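Local atomic coordinates of L-2,4-diaminobutyric acid acetyltransferase (Geobacillus sp., PDB entry 6SLL), a protein that catalyses the acetylation of L-2,4-diaminobutyric acid with acetyl coenzyme A as donor, a step in the biosynthesis of the chemical chaperone ectoine. Residues B[28-36]-B[63-73]. Numbering follows the deposited sequence.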
# COMPACT_ATOMS: atom_id res chain seq x y z
N ASP B 28 11.82 6.84 7.51
CA ASP B 28 10.84 7.05 8.55
C ASP B 28 9.98 5.78 8.88
O ASP B 28 9.15 5.83 9.75
CB ASP B 28 9.95 8.18 8.19
CG ASP B 28 10.64 9.49 8.13
OD1 ASP B 28 11.43 9.85 9.03
OD2 ASP B 28 10.38 10.22 7.14
N GLY B 29 10.17 4.73 8.05
CA GLY B 29 9.22 3.63 8.12
C GLY B 29 9.09 3.02 9.51
O GLY B 29 7.94 2.80 9.97
N THR B 30 10.23 2.74 10.20
CA THR B 30 10.10 2.20 11.53
C THR B 30 9.38 3.07 12.50
O THR B 30 8.56 2.63 13.29
CB THR B 30 11.50 1.74 12.02
OG1 THR B 30 11.79 0.48 11.40
CG2 THR B 30 11.57 1.62 13.51
N ARG B 31 9.75 4.38 12.52
CA ARG B 31 9.13 5.26 13.50
C ARG B 31 7.66 5.48 13.22
O ARG B 31 6.82 5.64 14.12
CB ARG B 31 9.86 6.59 13.60
CG ARG B 31 11.21 6.46 14.31
CD ARG B 31 11.93 7.79 14.74
NE ARG B 31 12.12 8.67 13.73
CZ ARG B 31 12.13 9.97 13.89
NH1 ARG B 31 11.76 10.73 14.98
NH2 ARG B 31 12.42 10.64 12.79
N VAL B 32 7.31 5.50 11.90
CA VAL B 32 5.87 5.56 11.55
C VAL B 32 5.14 4.30 11.99
O VAL B 32 4.06 4.35 12.57
CB VAL B 32 5.71 5.82 10.01
CG1 VAL B 32 4.26 5.62 9.63
CG2 VAL B 32 6.20 7.20 9.70
N TRP B 33 5.76 3.12 11.76
CA TRP B 33 5.21 1.87 12.19
C TRP B 33 4.93 1.90 13.71
O TRP B 33 3.89 1.47 14.17
CB TRP B 33 6.16 0.76 11.77
CG TRP B 33 5.74 -0.63 12.21
CD1 TRP B 33 4.86 -1.46 11.60
CD2 TRP B 33 6.20 -1.32 13.41
NE1 TRP B 33 4.75 -2.63 12.31
CE2 TRP B 33 5.56 -2.58 13.41
CE3 TRP B 33 7.12 -0.98 14.39
CZ2 TRP B 33 5.81 -3.50 14.37
CZ3 TRP B 33 7.40 -1.93 15.34
CH2 TRP B 33 6.74 -3.15 15.36
N GLU B 34 5.95 2.38 14.45
CA GLU B 34 5.77 2.47 15.91
C GLU B 34 4.63 3.36 16.30
O GLU B 34 3.82 3.04 17.23
CB GLU B 34 7.07 2.94 16.56
CG GLU B 34 8.19 1.87 16.49
CD GLU B 34 9.51 2.31 16.97
OE1 GLU B 34 9.75 3.52 16.97
OE2 GLU B 34 10.32 1.43 17.33
N LEU B 35 4.47 4.52 15.59
CA LEU B 35 3.32 5.41 15.85
C LEU B 35 2.00 4.72 15.61
O LEU B 35 1.09 4.76 16.43
CB LEU B 35 3.43 6.69 14.97
CG LEU B 35 2.29 7.63 15.03
CD1 LEU B 35 2.37 8.49 16.27
CD2 LEU B 35 2.28 8.60 13.87
N ILE B 36 1.89 4.01 14.46
CA ILE B 36 0.65 3.29 14.15
C ILE B 36 0.41 2.21 15.19
O ILE B 36 -0.72 2.08 15.70
CB ILE B 36 0.69 2.71 12.75
CG1 ILE B 36 0.98 3.76 11.67
CG2 ILE B 36 -0.55 1.90 12.43
CD1 ILE B 36 -0.01 4.84 11.63
N ILE B 63 4.03 13.79 7.46
CA ILE B 63 4.49 13.58 8.85
C ILE B 63 4.43 14.85 9.63
O ILE B 63 4.68 15.92 9.08
CB ILE B 63 5.99 13.06 8.82
CG1 ILE B 63 5.98 11.50 8.64
CG2 ILE B 63 6.82 13.47 10.05
CD1 ILE B 63 7.28 10.86 8.63
N ALA B 64 4.10 14.71 10.90
CA ALA B 64 4.25 15.78 11.88
C ALA B 64 5.23 15.38 12.92
O ALA B 64 5.23 14.25 13.43
CB ALA B 64 2.89 16.06 12.56
N GLU B 65 6.16 16.32 13.24
CA GLU B 65 7.19 16.07 14.25
C GLU B 65 7.17 17.18 15.30
O GLU B 65 6.91 18.34 14.95
CB GLU B 65 8.55 16.06 13.66
CG GLU B 65 8.80 14.82 12.96
CD GLU B 65 10.10 14.83 12.05
OE1 GLU B 65 10.32 15.80 11.42
OE2 GLU B 65 10.85 13.88 12.08
N HIS B 66 7.43 16.82 16.52
CA HIS B 66 7.50 17.80 17.63
C HIS B 66 8.68 17.44 18.48
O HIS B 66 8.77 16.31 18.98
CB HIS B 66 6.22 17.80 18.40
CG HIS B 66 6.25 18.80 19.56
ND1 HIS B 66 6.30 18.38 20.85
CD2 HIS B 66 6.20 20.14 19.59
CE1 HIS B 66 6.37 19.46 21.62
NE2 HIS B 66 6.25 20.52 20.88
N GLU B 67 9.64 18.36 18.63
CA GLU B 67 10.80 18.20 19.44
C GLU B 67 11.47 16.87 19.12
O GLU B 67 11.96 16.16 20.01
CB GLU B 67 10.46 18.38 20.92
CG GLU B 67 10.06 19.84 21.24
CD GLU B 67 9.80 20.14 22.69
OE1 GLU B 67 9.55 19.16 23.44
OE2 GLU B 67 9.68 21.41 22.90
N GLY B 68 11.53 16.58 17.82
CA GLY B 68 12.26 15.39 17.32
C GLY B 68 11.57 14.09 17.21
O GLY B 68 12.15 13.15 16.74
N ASP B 69 10.32 14.06 17.76
CA ASP B 69 9.51 12.84 17.79
C ASP B 69 8.45 12.92 16.67
O ASP B 69 7.85 13.97 16.47
CB ASP B 69 8.73 12.70 19.12
CG ASP B 69 9.57 12.44 20.25
OD1 ASP B 69 10.76 12.00 20.07
OD2 ASP B 69 9.16 13.02 21.28
N ILE B 70 8.25 11.82 15.96
CA ILE B 70 7.11 11.74 15.01
C ILE B 70 5.87 11.67 15.88
O ILE B 70 5.69 10.73 16.67
CB ILE B 70 7.29 10.63 13.97
CG1 ILE B 70 8.50 10.96 12.99
CG2 ILE B 70 5.97 10.45 13.22
CD1 ILE B 70 8.81 9.80 12.03
N VAL B 71 4.98 12.62 15.71
CA VAL B 71 3.73 12.70 16.43
C VAL B 71 2.50 12.54 15.58
O VAL B 71 1.38 12.48 16.09
CB VAL B 71 3.66 13.92 17.35
CG1 VAL B 71 4.76 13.88 18.43
CG2 VAL B 71 3.66 15.19 16.56
N GLY B 72 2.66 12.59 14.23
CA GLY B 72 1.52 12.43 13.33
C GLY B 72 1.95 11.86 12.04
O GLY B 72 3.09 12.07 11.56
N PHE B 73 1.02 11.18 11.38
CA PHE B 73 1.25 10.60 10.02
C PHE B 73 -0.09 10.55 9.32
O PHE B 73 -1.13 10.20 9.91
CB PHE B 73 1.84 9.20 10.14
CG PHE B 73 2.05 8.49 8.83
CD1 PHE B 73 3.07 8.85 8.00
CD2 PHE B 73 1.29 7.40 8.49
CE1 PHE B 73 3.32 8.17 6.83
CE2 PHE B 73 1.50 6.67 7.33
CZ PHE B 73 2.53 7.06 6.51
O HOH W 1 9.37 9.25 16.67
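Ile70, Arg31 and Leu35 bury the most surface where the first helix of the GNAT acetyltransferase fold packs on the β-hairpin of strands 62-66 and 69-78 in its central mixed sheet; the axes of helix 29-36 and strand 69-73 cross at -65°. Ile70 CD1 lies over the centre of one face of the Arg31 guanidinium, 3.7 Å above its plane, and also meets Arg31 CB. The bend at chi3 (-55°) folds the arginine over this methyl and brings NH1 to the type I' turn and NH2 toward Glu65. Arg31 NH1 gives a weak, strongly bent hydrogen bond to Gly68 O (3.0 Å), while its NH2 makes long salt bridges to Glu65 OE2 and Asp28 OD1. Both acids also pair with Arg22 of strand 20-22, and Asp28 OD2 accepts a hydrogen bond from Glu25 N. A water accepts from Arg31 NH1 and Ile70 N, bridging helix and strand. Deeper in, Leu35 CD2 lies 3.8 Å from Phe73 N, just after the classic β bulge in which Val71 and Gly72 face Ala64. The Phe73 ring takes Val32 CG1 over one face and Ile36 CD1 obliquely. With an alanine at Phe73, Val32 would probably lose this support and a gap would open between helix and strand 69-73. The Val32 contact is CH-π: CG1 stands 3.5 Å from the Phe73 ring centroid, 5° off the normal.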